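Local coordinates for protein 2-hydroxyisobutyryl-CoA synthetase (Aquincola tertiaricarbonis, PDB 6HDX) that belongs to the ANL superfamily of AMP-binding enzymes, with a large AMP-binding domain followed by a smaller C-terminal domain, at residues 281-286 and 301-306; 322-327 and 339-344; 344-349 and 364-369. One frame throughout, in Å; residues are numbered along the deposited sequence.

Contact 1 of 3, residues 281-286 and 301-306; sequences MSPFMN and QDIIYT. With HIU ((2R)-3-hydroxy-2-methylpropanoic acid), chain C; 8LH ([[(2~{R},3~{S},4~{R},5~{R})-5-(6-aminopurin-9-yl)-3,4-bis(oxidanyl)oxolan-2-yl]methoxy-oxidanyl-phosphoryl] (2~{R})-2-methyl-3-oxidanyl-propanoate), chain B.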
# COMPACT_ATOMS: atom_id res chain seq x y z
N MET A 281 18.06 -0.07 7.28
CA MET A 281 19.08 -0.25 6.25
C MET A 281 18.56 -0.21 4.82
O MET A 281 19.25 -0.74 3.94
CB MET A 281 19.90 -1.54 6.50
CG MET A 281 20.71 -1.55 7.79
SD MET A 281 21.60 -0.03 8.24
CE MET A 281 22.66 0.23 6.79
N SER A 282 17.39 0.40 4.54
CA SER A 282 16.95 0.52 3.14
C SER A 282 18.02 1.34 2.39
O SER A 282 18.48 2.33 2.96
CB SER A 282 15.60 1.20 3.02
OG SER A 282 14.59 0.47 3.68
N PRO A 283 18.51 0.96 1.19
CA PRO A 283 18.15 -0.21 0.34
C PRO A 283 18.50 -1.55 1.01
O PRO A 283 19.66 -1.94 1.07
CB PRO A 283 18.95 0.03 -0.95
CG PRO A 283 20.13 0.88 -0.52
CD PRO A 283 19.58 1.77 0.57
N PHE A 284 17.49 -2.25 1.54
CA PHE A 284 17.62 -3.50 2.30
C PHE A 284 18.00 -4.71 1.46
O PHE A 284 18.36 -5.74 2.02
CB PHE A 284 16.33 -3.78 3.12
CG PHE A 284 15.10 -3.84 2.25
CD1 PHE A 284 14.81 -4.98 1.52
CD2 PHE A 284 14.25 -2.73 2.15
CE1 PHE A 284 13.69 -5.02 0.68
CE2 PHE A 284 13.12 -2.79 1.34
CZ PHE A 284 12.85 -3.93 0.61
N MET A 285 17.91 -4.60 0.12
CA MET A 285 18.35 -5.68 -0.78
C MET A 285 19.91 -5.70 -0.87
O MET A 285 20.47 -6.46 -1.65
CB MET A 285 17.69 -5.55 -2.18
CG MET A 285 16.18 -5.80 -2.16
SD MET A 285 15.43 -5.66 -3.81
CE MET A 285 15.91 -7.22 -4.50
N ASN A 286 20.61 -4.91 -0.01
CA ASN A 286 22.09 -4.86 0.07
C ASN A 286 22.72 -6.25 0.35
O ASN A 286 23.92 -6.46 0.16
CB ASN A 286 22.54 -3.80 1.09
CG ASN A 286 22.27 -4.21 2.51
OD1 ASN A 286 21.14 -4.22 2.95
ND2 ASN A 286 23.30 -4.63 3.21
N GLN A 301 28.67 -4.79 -1.10
CA GLN A 301 29.54 -3.94 -0.29
C GLN A 301 29.63 -2.45 -0.68
O GLN A 301 29.76 -1.61 0.22
CB GLN A 301 30.95 -4.55 -0.19
CG GLN A 301 31.01 -5.89 0.58
CD GLN A 301 30.55 -5.79 2.03
OE1 GLN A 301 29.37 -5.55 2.33
NE2 GLN A 301 31.47 -6.03 2.97
N ASP A 302 29.56 -2.12 -2.00
CA ASP A 302 29.60 -0.74 -2.48
C ASP A 302 28.25 0.00 -2.36
O ASP A 302 28.18 1.20 -2.67
CB ASP A 302 30.14 -0.67 -3.92
CG ASP A 302 29.38 -1.58 -4.86
OD1 ASP A 302 29.54 -2.82 -4.74
OD2 ASP A 302 28.59 -1.07 -5.67
N ILE A 303 27.18 -0.69 -1.91
CA ILE A 303 25.87 -0.07 -1.66
C ILE A 303 25.78 0.22 -0.15
O ILE A 303 25.56 1.36 0.27
CB ILE A 303 24.67 -0.93 -2.20
CG1 ILE A 303 24.74 -1.05 -3.75
CG2 ILE A 303 23.32 -0.30 -1.77
CD1 ILE A 303 23.88 -2.12 -4.40
N ILE A 304 25.99 -0.83 0.66
CA ILE A 304 26.02 -0.81 2.12
C ILE A 304 27.17 -1.71 2.55
O ILE A 304 27.28 -2.85 2.09
CB ILE A 304 24.64 -1.25 2.74
CG1 ILE A 304 23.56 -0.15 2.55
CG2 ILE A 304 24.78 -1.71 4.23
CD1 ILE A 304 22.12 -0.57 2.93
N TYR A 305 28.03 -1.21 3.45
CA TYR A 305 29.15 -1.98 3.97
C TYR A 305 28.70 -2.92 5.09
O TYR A 305 28.31 -2.48 6.17
CB TYR A 305 30.30 -1.03 4.42
CG TYR A 305 31.52 -1.74 4.96
CD1 TYR A 305 32.19 -2.72 4.21
CD2 TYR A 305 32.05 -1.41 6.20
CE1 TYR A 305 33.32 -3.36 4.70
CE2 TYR A 305 33.19 -2.03 6.70
CZ TYR A 305 33.82 -3.00 5.95
OH TYR A 305 34.95 -3.61 6.44
N THR A 306 28.74 -4.23 4.81
CA THR A 306 28.35 -5.27 5.76
C THR A 306 29.61 -5.84 6.45
O THR A 306 30.57 -6.23 5.78
CB THR A 306 27.54 -6.41 5.06
OG1 THR A 306 26.35 -5.88 4.51
CG2 THR A 306 27.18 -7.57 6.01
O1 HIU C . 14.87 -6.73 5.27
C1 HIU C . 13.68 -6.33 5.80
O2 HIU C . 13.05 -7.01 6.61
C2 HIU C . 13.10 -5.02 5.20
C3 HIU C . 12.08 -4.28 6.08
C4 HIU C . 12.40 -5.42 3.93
O3 HIU C . 11.65 -6.59 4.16
C1 8LH B . 15.53 -11.66 7.67
C2 8LH B . 15.60 -11.51 6.34
C3 8LH B . 16.11 -12.53 5.59
C4 8LH B . 14.71 -9.72 7.19
N1 8LH B . 16.60 -13.64 6.15
N2 8LH B . 15.94 -12.80 8.28
O1 8LH B . 12.06 -6.83 4.52
C5 8LH B . 13.34 -6.25 4.73
C6 8LH B . 13.17 -5.16 5.79
C7 8LH B . 12.23 -4.03 5.33
C8 8LH B . 12.70 -5.75 7.14
O2 8LH B . 12.13 -6.84 7.22
O3 8LH B . 12.99 -4.96 8.22
P1 8LH B . 12.40 -5.25 9.66
O4 8LH B . 10.86 -5.36 9.39
O5 8LH B . 12.78 -4.24 10.66
O6 8LH B . 12.99 -6.66 10.12
C9 8LH B . 14.40 -6.87 10.06
C10 8LH B . 14.68 -8.23 10.65
O7 8LH B . 13.90 -9.21 9.92
C11 8LH B . 16.09 -8.58 10.40
O8 8LH B . 16.94 -8.02 11.43
C12 8LH B . 16.02 -10.12 10.46
O9 8LH B . 15.87 -10.64 11.85
C13 8LH B . 14.74 -10.38 9.68
N3 8LH B . 14.98 -10.56 8.19
N4 8LH B . 15.08 -10.31 6.05
C14 8LH B . 16.52 -13.82 7.53
N5 8LH B . 16.13 -12.41 4.27
O HOH W 1 25.81 -5.20 1.83

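Contact 2 of 3, residues 322-327 and 339-344; sequences RGTPVY and RLLSGD. With 8LH ([[(2~{R},3~{S},4~{R},5~{R})-5-(6-aminopurin-9-yl)-3,4-bis(oxidanyl)oxolan-2-yl]methoxy-oxidanyl-phosphoryl] (2~{R})-2-methyl-3-oxidanyl-propanoate), chain B.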
# COMPACT_ATOMS: atom_id res chain seq x y z
N ARG A 322 30.68 -17.78 12.03
CA ARG A 322 29.40 -17.16 12.35
C ARG A 322 29.58 -15.87 13.16
O ARG A 322 30.52 -15.75 13.95
CB ARG A 322 28.51 -18.15 13.11
CG ARG A 322 27.98 -19.30 12.26
CD ARG A 322 27.43 -20.42 13.12
NE ARG A 322 26.21 -21.03 12.56
CZ ARG A 322 26.18 -22.10 11.77
NH1 ARG A 322 25.02 -22.58 11.33
NH2 ARG A 322 27.32 -22.69 11.40
N GLY A 323 28.67 -14.93 12.95
CA GLY A 323 28.64 -13.66 13.66
C GLY A 323 27.36 -12.88 13.38
O GLY A 323 26.42 -13.38 12.76
N THR A 324 27.34 -11.64 13.86
CA THR A 324 26.21 -10.76 13.70
C THR A 324 26.47 -9.66 12.65
O THR A 324 27.45 -8.93 12.77
CB THR A 324 25.72 -10.20 15.07
OG1 THR A 324 24.48 -9.55 14.87
CG2 THR A 324 26.70 -9.23 15.73
N PRO A 325 25.60 -9.54 11.62
CA PRO A 325 25.76 -8.42 10.66
C PRO A 325 25.67 -7.03 11.30
O PRO A 325 24.77 -6.73 12.10
CB PRO A 325 24.61 -8.64 9.67
CG PRO A 325 24.21 -10.09 9.83
CD PRO A 325 24.43 -10.38 11.29
N VAL A 326 26.63 -6.17 10.96
CA VAL A 326 26.74 -4.78 11.38
C VAL A 326 26.78 -4.03 10.03
O VAL A 326 27.53 -4.42 9.12
CB VAL A 326 27.97 -4.53 12.31
CG1 VAL A 326 28.29 -3.03 12.48
CG2 VAL A 326 27.78 -5.20 13.69
N TYR A 327 25.87 -3.06 9.86
CA TYR A 327 25.71 -2.41 8.56
C TYR A 327 25.94 -0.92 8.55
O TYR A 327 25.56 -0.22 9.49
CB TYR A 327 24.30 -2.68 8.01
CG TYR A 327 23.84 -4.12 7.90
CD1 TYR A 327 24.26 -4.93 6.85
CD2 TYR A 327 22.87 -4.63 8.76
CE1 TYR A 327 23.75 -6.22 6.67
CE2 TYR A 327 22.34 -5.91 8.58
CZ TYR A 327 22.79 -6.70 7.54
OH TYR A 327 22.28 -7.96 7.38
N ARG A 339 27.39 1.59 11.29
CA ARG A 339 27.64 0.44 12.14
C ARG A 339 26.38 0.13 12.95
O ARG A 339 26.45 -0.00 14.17
CB ARG A 339 28.90 0.57 13.05
CG ARG A 339 30.17 0.97 12.34
CD ARG A 339 31.21 -0.14 12.34
NE ARG A 339 31.66 -0.46 13.69
CZ ARG A 339 32.01 -1.66 14.11
NH1 ARG A 339 32.00 -2.69 13.28
NH2 ARG A 339 32.39 -1.84 15.37
N LEU A 340 25.23 0.03 12.27
CA LEU A 340 24.00 -0.40 12.95
C LEU A 340 24.10 -1.94 13.21
O LEU A 340 24.35 -2.73 12.29
CB LEU A 340 22.71 -0.06 12.16
CG LEU A 340 21.37 -0.63 12.73
CD1 LEU A 340 21.03 -0.00 14.09
CD2 LEU A 340 20.22 -0.39 11.77
N LEU A 341 23.96 -2.31 14.49
CA LEU A 341 23.97 -3.69 14.96
C LEU A 341 22.62 -4.34 14.64
O LEU A 341 21.59 -3.88 15.11
CB LEU A 341 24.24 -3.70 16.48
CG LEU A 341 24.09 -5.06 17.21
CD1 LEU A 341 25.11 -6.08 16.70
CD2 LEU A 341 24.22 -4.88 18.72
N SER A 342 22.63 -5.39 13.81
CA SER A 342 21.39 -6.07 13.43
C SER A 342 20.83 -6.93 14.56
O SER A 342 19.62 -7.04 14.66
CB SER A 342 21.60 -6.93 12.19
OG SER A 342 22.39 -8.07 12.50
N GLY A 343 21.72 -7.57 15.33
CA GLY A 343 21.35 -8.50 16.39
C GLY A 343 20.96 -9.87 15.82
O GLY A 343 20.37 -10.69 16.53
N ASP A 344 21.28 -10.12 14.53
CA ASP A 344 20.96 -11.36 13.83
C ASP A 344 22.15 -12.26 13.80
O ASP A 344 23.25 -11.81 14.09
CB ASP A 344 20.51 -11.08 12.38
CG ASP A 344 19.24 -10.26 12.30
OD1 ASP A 344 18.25 -10.67 12.92
OD2 ASP A 344 19.23 -9.22 11.59
C1 8LH B . 15.53 -11.66 7.67
C2 8LH B . 15.60 -11.51 6.34
C3 8LH B . 16.11 -12.53 5.59
C4 8LH B . 14.71 -9.72 7.19
N1 8LH B . 16.60 -13.64 6.15
N2 8LH B . 15.94 -12.80 8.28
O1 8LH B . 12.06 -6.83 4.52
C5 8LH B . 13.34 -6.25 4.73
C6 8LH B . 13.17 -5.16 5.79
C7 8LH B . 12.23 -4.03 5.33
C8 8LH B . 12.70 -5.75 7.14
O2 8LH B . 12.13 -6.84 7.22
O3 8LH B . 12.99 -4.96 8.22
P1 8LH B . 12.40 -5.25 9.66
O4 8LH B . 10.86 -5.36 9.39
O5 8LH B . 12.78 -4.24 10.66
O6 8LH B . 12.99 -6.66 10.12
C9 8LH B . 14.40 -6.87 10.06
C10 8LH B . 14.68 -8.23 10.65
O7 8LH B . 13.90 -9.21 9.92
C11 8LH B . 16.09 -8.58 10.40
O8 8LH B . 16.94 -8.02 11.43
C12 8LH B . 16.02 -10.12 10.46
O9 8LH B . 15.87 -10.64 11.85
C13 8LH B . 14.74 -10.38 9.68
N3 8LH B . 14.98 -10.56 8.19
N4 8LH B . 15.08 -10.31 6.05
C14 8LH B . 16.52 -13.82 7.53
N5 8LH B . 16.13 -12.41 4.27
O HOH W 2 20.24 -8.73 9.03

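Contact 3 of 3, residues 344-349 and 364-369; sequences DLTLWT and QGIFGR. With 8LH ([[(2~{R},3~{S},4~{R},5~{R})-5-(6-aminopurin-9-yl)-3,4-bis(oxidanyl)oxolan-2-yl]methoxy-oxidanyl-phosphoryl] (2~{R})-2-methyl-3-oxidanyl-propanoate), chain B.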
# COMPACT_ATOMS: atom_id res chain seq x y z
N ASP A 344 21.28 -10.12 14.53
CA ASP A 344 20.96 -11.36 13.83
C ASP A 344 22.15 -12.26 13.80
O ASP A 344 23.25 -11.81 14.09
CB ASP A 344 20.51 -11.08 12.38
CG ASP A 344 19.24 -10.26 12.30
OD1 ASP A 344 18.25 -10.67 12.92
OD2 ASP A 344 19.23 -9.22 11.59
N LEU A 345 21.95 -13.54 13.43
CA LEU A 345 23.05 -14.47 13.29
C LEU A 345 23.15 -14.93 11.84
O LEU A 345 22.13 -15.13 11.18
CB LEU A 345 22.94 -15.67 14.25
CG LEU A 345 24.24 -16.48 14.41
CD1 LEU A 345 25.26 -15.73 15.25
CD2 LEU A 345 23.97 -17.86 14.95
N THR A 346 24.39 -15.05 11.35
CA THR A 346 24.73 -15.53 10.00
C THR A 346 26.15 -16.13 10.00
O THR A 346 26.86 -16.07 11.00
CB THR A 346 24.57 -14.39 8.95
OG1 THR A 346 24.58 -14.95 7.65
CG2 THR A 346 25.68 -13.35 9.02
N LEU A 347 26.54 -16.67 8.86
CA LEU A 347 27.85 -17.18 8.51
C LEU A 347 28.19 -16.51 7.17
O LEU A 347 27.35 -16.48 6.26
CB LEU A 347 27.83 -18.71 8.33
CG LEU A 347 29.22 -19.38 8.27
CD1 LEU A 347 29.19 -20.72 8.95
CD2 LEU A 347 29.70 -19.56 6.85
N TRP A 348 29.43 -16.02 7.06
CA TRP A 348 29.90 -15.42 5.82
C TRP A 348 31.16 -16.12 5.32
O TRP A 348 31.93 -16.64 6.11
CB TRP A 348 30.04 -13.87 5.89
CG TRP A 348 31.20 -13.27 6.65
CD1 TRP A 348 31.99 -13.87 7.60
CD2 TRP A 348 31.65 -11.91 6.56
NE1 TRP A 348 32.92 -12.97 8.08
CE2 TRP A 348 32.74 -11.76 7.45
CE3 TRP A 348 31.23 -10.79 5.82
CZ2 TRP A 348 33.41 -10.54 7.63
CZ3 TRP A 348 31.90 -9.58 5.99
CH2 TRP A 348 32.97 -9.46 6.89
N THR A 349 31.30 -16.20 3.99
CA THR A 349 32.45 -16.79 3.30
C THR A 349 32.87 -15.81 2.20
O THR A 349 32.11 -14.88 1.89
CB THR A 349 32.11 -18.18 2.72
OG1 THR A 349 31.00 -18.06 1.82
CG2 THR A 349 31.83 -19.24 3.81
N GLN A 364 24.03 -19.46 3.63
CA GLN A 364 22.86 -20.04 4.29
C GLN A 364 21.88 -18.95 4.75
O GLN A 364 20.99 -19.20 5.57
CB GLN A 364 23.33 -20.92 5.46
CG GLN A 364 23.96 -22.24 5.02
CD GLN A 364 24.92 -22.75 6.05
OE1 GLN A 364 24.55 -23.07 7.18
NE2 GLN A 364 26.19 -22.82 5.68
N GLY A 365 22.02 -17.77 4.15
CA GLY A 365 21.23 -16.60 4.50
C GLY A 365 21.46 -16.20 5.94
O GLY A 365 22.57 -16.34 6.46
N ILE A 366 20.39 -15.75 6.61
CA ILE A 366 20.42 -15.30 7.99
C ILE A 366 19.55 -16.25 8.78
O ILE A 366 18.41 -16.50 8.38
CB ILE A 366 20.02 -13.79 8.09
CG1 ILE A 366 21.11 -12.91 7.44
CG2 ILE A 366 19.69 -13.35 9.54
CD1 ILE A 366 20.66 -11.59 6.99
N PHE A 367 20.14 -16.83 9.85
CA PHE A 367 19.51 -17.86 10.67
C PHE A 367 18.33 -17.36 11.48
O PHE A 367 17.35 -18.08 11.66
CB PHE A 367 20.55 -18.56 11.56
CG PHE A 367 21.80 -19.02 10.83
CD1 PHE A 367 21.70 -19.73 9.63
CD2 PHE A 367 23.06 -18.75 11.33
CE1 PHE A 367 22.85 -20.14 8.95
CE2 PHE A 367 24.21 -19.16 10.65
CZ PHE A 367 24.10 -19.85 9.47
N GLY A 368 18.41 -16.11 11.93
CA GLY A 368 17.38 -15.48 12.74
C GLY A 368 17.95 -14.43 13.66
O GLY A 368 19.14 -14.12 13.60
N ARG A 369 17.09 -13.87 14.52
CA ARG A 369 17.48 -12.87 15.51
C ARG A 369 18.03 -13.63 16.74
O ARG A 369 17.41 -14.61 17.18
CB ARG A 369 16.25 -12.01 15.86
CG ARG A 369 16.60 -10.64 16.40
CD ARG A 369 15.40 -9.71 16.49
NE ARG A 369 15.19 -8.90 15.29
CZ ARG A 369 15.95 -7.87 14.91
NH1 ARG A 369 17.02 -7.54 15.62
NH2 ARG A 369 15.67 -7.19 13.81
C1 8LH B . 15.53 -11.66 7.67
C2 8LH B . 15.60 -11.51 6.34
C3 8LH B . 16.11 -12.53 5.59
C4 8LH B . 14.71 -9.72 7.19
N1 8LH B . 16.60 -13.64 6.15
N2 8LH B . 15.94 -12.80 8.28
O1 8LH B . 12.06 -6.83 4.52
C5 8LH B . 13.34 -6.25 4.73
C6 8LH B . 13.17 -5.16 5.79
C7 8LH B . 12.23 -4.03 5.33
C8 8LH B . 12.70 -5.75 7.14
O2 8LH B . 12.13 -6.84 7.22
O3 8LH B . 12.99 -4.96 8.22
P1 8LH B . 12.40 -5.25 9.66
O4 8LH B . 10.86 -5.36 9.39
O5 8LH B . 12.78 -4.24 10.66
O6 8LH B . 12.99 -6.66 10.12
C9 8LH B . 14.40 -6.87 10.06
C10 8LH B . 14.68 -8.23 10.65
O7 8LH B . 13.90 -9.21 9.92
C11 8LH B . 16.09 -8.58 10.40
O8 8LH B . 16.94 -8.02 11.43
C12 8LH B . 16.02 -10.12 10.46
O9 8LH B . 15.87 -10.64 11.85
C13 8LH B . 14.74 -10.38 9.68
N3 8LH B . 14.98 -10.56 8.19
N4 8LH B . 15.08 -10.31 6.05
C14 8LH B . 16.52 -13.82 7.53
N5 8LH B . 16.13 -12.41 4.27

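Contact 1 of 3, residues 281-286 and 301-306
Asn286 and Ile304 bring the two backbones closest, their CA atoms 6.0 Å apart, where the loop 281-286 passes the first residues of strand 304-310 in the antiparallel sheet of this AMP-binding domain. No direct hydrogen bond crosses between the segments; a bridging water links them, donating to Asn286 O and Ile304 O, each 2.8 Å from the water oxygen, and also bonding to Thr306 OG1. The side chain of Ile304 is the apolar centre. Its CB packs on Asn286 CB, and its CD1 faces two loop carbonyls, 3.0 Å from Met281 O and 3.4 Å from Pro283 O. Bends at chi2 (-43°) and chi3 (-57°) curl the Met281 chain back, so that CE meets both Ile304 CG2, at 3.8 Å, and CD1. Beside this, the Pro283 ring, which follows a cis peptide bond, presses CG against Ile303 CG2 at 3.6 Å, while its other neighbours include Ala150 and His151 of helix 141-157. The loop thus joins the sheet to that helix, and it also lines the ligand site: HIU C4 lies 3.3 Å above the Phe284 ring plane, over its centre. Within 301-306, the side-chain amide of Gln301 doubles back to meet the Thr306 backbone twice: OE1 accepts from Thr306 N at 2.9 Å, and NE2 donates almost straight (172°) to a lone pair of Thr306 O.

Contact 2 of 3, residues 322-327 and 339-344
A beta hairpin of strands 322-329 and 340-347 pairs Val326 with Leu341 (non-hydrogen-bonded) and Tyr327 with Leu340 (hydrogen-bonded). Tyr327 N donates to Leu340 O, and Leu340 N to Tyr327 O at 2.8 Å. A G1 beta bulge sets Arg339 as well as Leu340 against Tyr327, Arg339 having positive phi (58°); its backbone and CB pack on Val326 CG1, while its guanidinium, still brushing that methyl with NH1, bonds to Glu307 and Met314 O. Farther along, Pro325 O takes two donors from one residue: Ser342 N at 3.0 Å, and Ser342 OG at 2.8 Å on a lone pair. With OG held between its own N and carbonyl carbon (chi1 72°), Ser342 also accepts from Asp344 N, forming an ST turn that shapes the Ser-Gly-Asp bend. Thr324 OG1 then grips Asp344 O from a lone-pair direction, 2.7 Å away. This bend presents Asp344 to the nucleotide, as the equivalent aspartate does in ANL enzymes: the ribose hydroxyls 8LH O9 and O8 donate to Asp344 OD1 and OD2 respectively. Asp344 OD2 also accepts from a water, 2.8 Å away, whose oxygen lies at the edge of the Tyr327 ring, 2.7 Å from Tyr327 OH.

Contact 3 of 3, residues 344-349 and 364-369
Asp344 to Leu347 and Ile366 to Arg369 run antiparallel, their strand axes 4.7 Å apart at closest approach and 164° between directions. The weakly bonded strand 366-369 is the outermost on this side of the sheet within the chain. Two backbone bonds tie the pair: Leu345 N to Gly368 O, and Phe367 N to Leu345 O, the latter bent to 143°. A side chain adds the third. With its hydroxyl anti to the backbone N (chi1 -165°), Thr346 extends OG1 to Gly365 O, 2.7 Å away and tilted from that carbonyl's plane, holding the turn that precedes the strand. The Phe367 ring lies along the neighbouring strand: CD2 meets Leu345 CD2 at 3.8 Å, CE2 sits against Thr346 C at 3.7 Å, and CZ touches Leu347 CB. Ile366 CG2 rests 3.7 Å from Asp344 CB, while Ile366 CB approaches the adenine of 8LH, 3.5 Å from its C14. Arg369 makes no salt bridge with Asp344; its guanidinium turns a face to Asp344 OD1, which stands 4.1 Å above the centre of the plane, where no N-H points at it. The same guanidinium brings NH2 to 2.8 Å from the ribose oxygen 8LH O8. The nearby opposite charges would probably steady each other electrostatically, even though no hydrogen bond joins the arginine to the carboxylate.

All three contacts draw on one antiparallel sheet: contact 1 enters it at strand 304-310, contact 2 joins strands 322-329 and 340-347, and contact 3 adds 366-369. The centres of contacts 1 and 2 lie about 12 Å apart. Tyr327 bridges these two, its CD1 3.3 Å from Thr306 OG1 and its CB 3.6 Å from Met281 CE. Contacts 2 and 3, with centres about 9 Å apart, share Asp344 and are further joined by a probable hydrogen bond from Gly323 N to Thr346 O. Through Phe284, contact 1 lines the site where HIU and the acyl end of 8LH overlap in the model, presumably as alternatives; contacts 2 and 3 both meet the ribose through Asp344, and contact 3 adds the adenine.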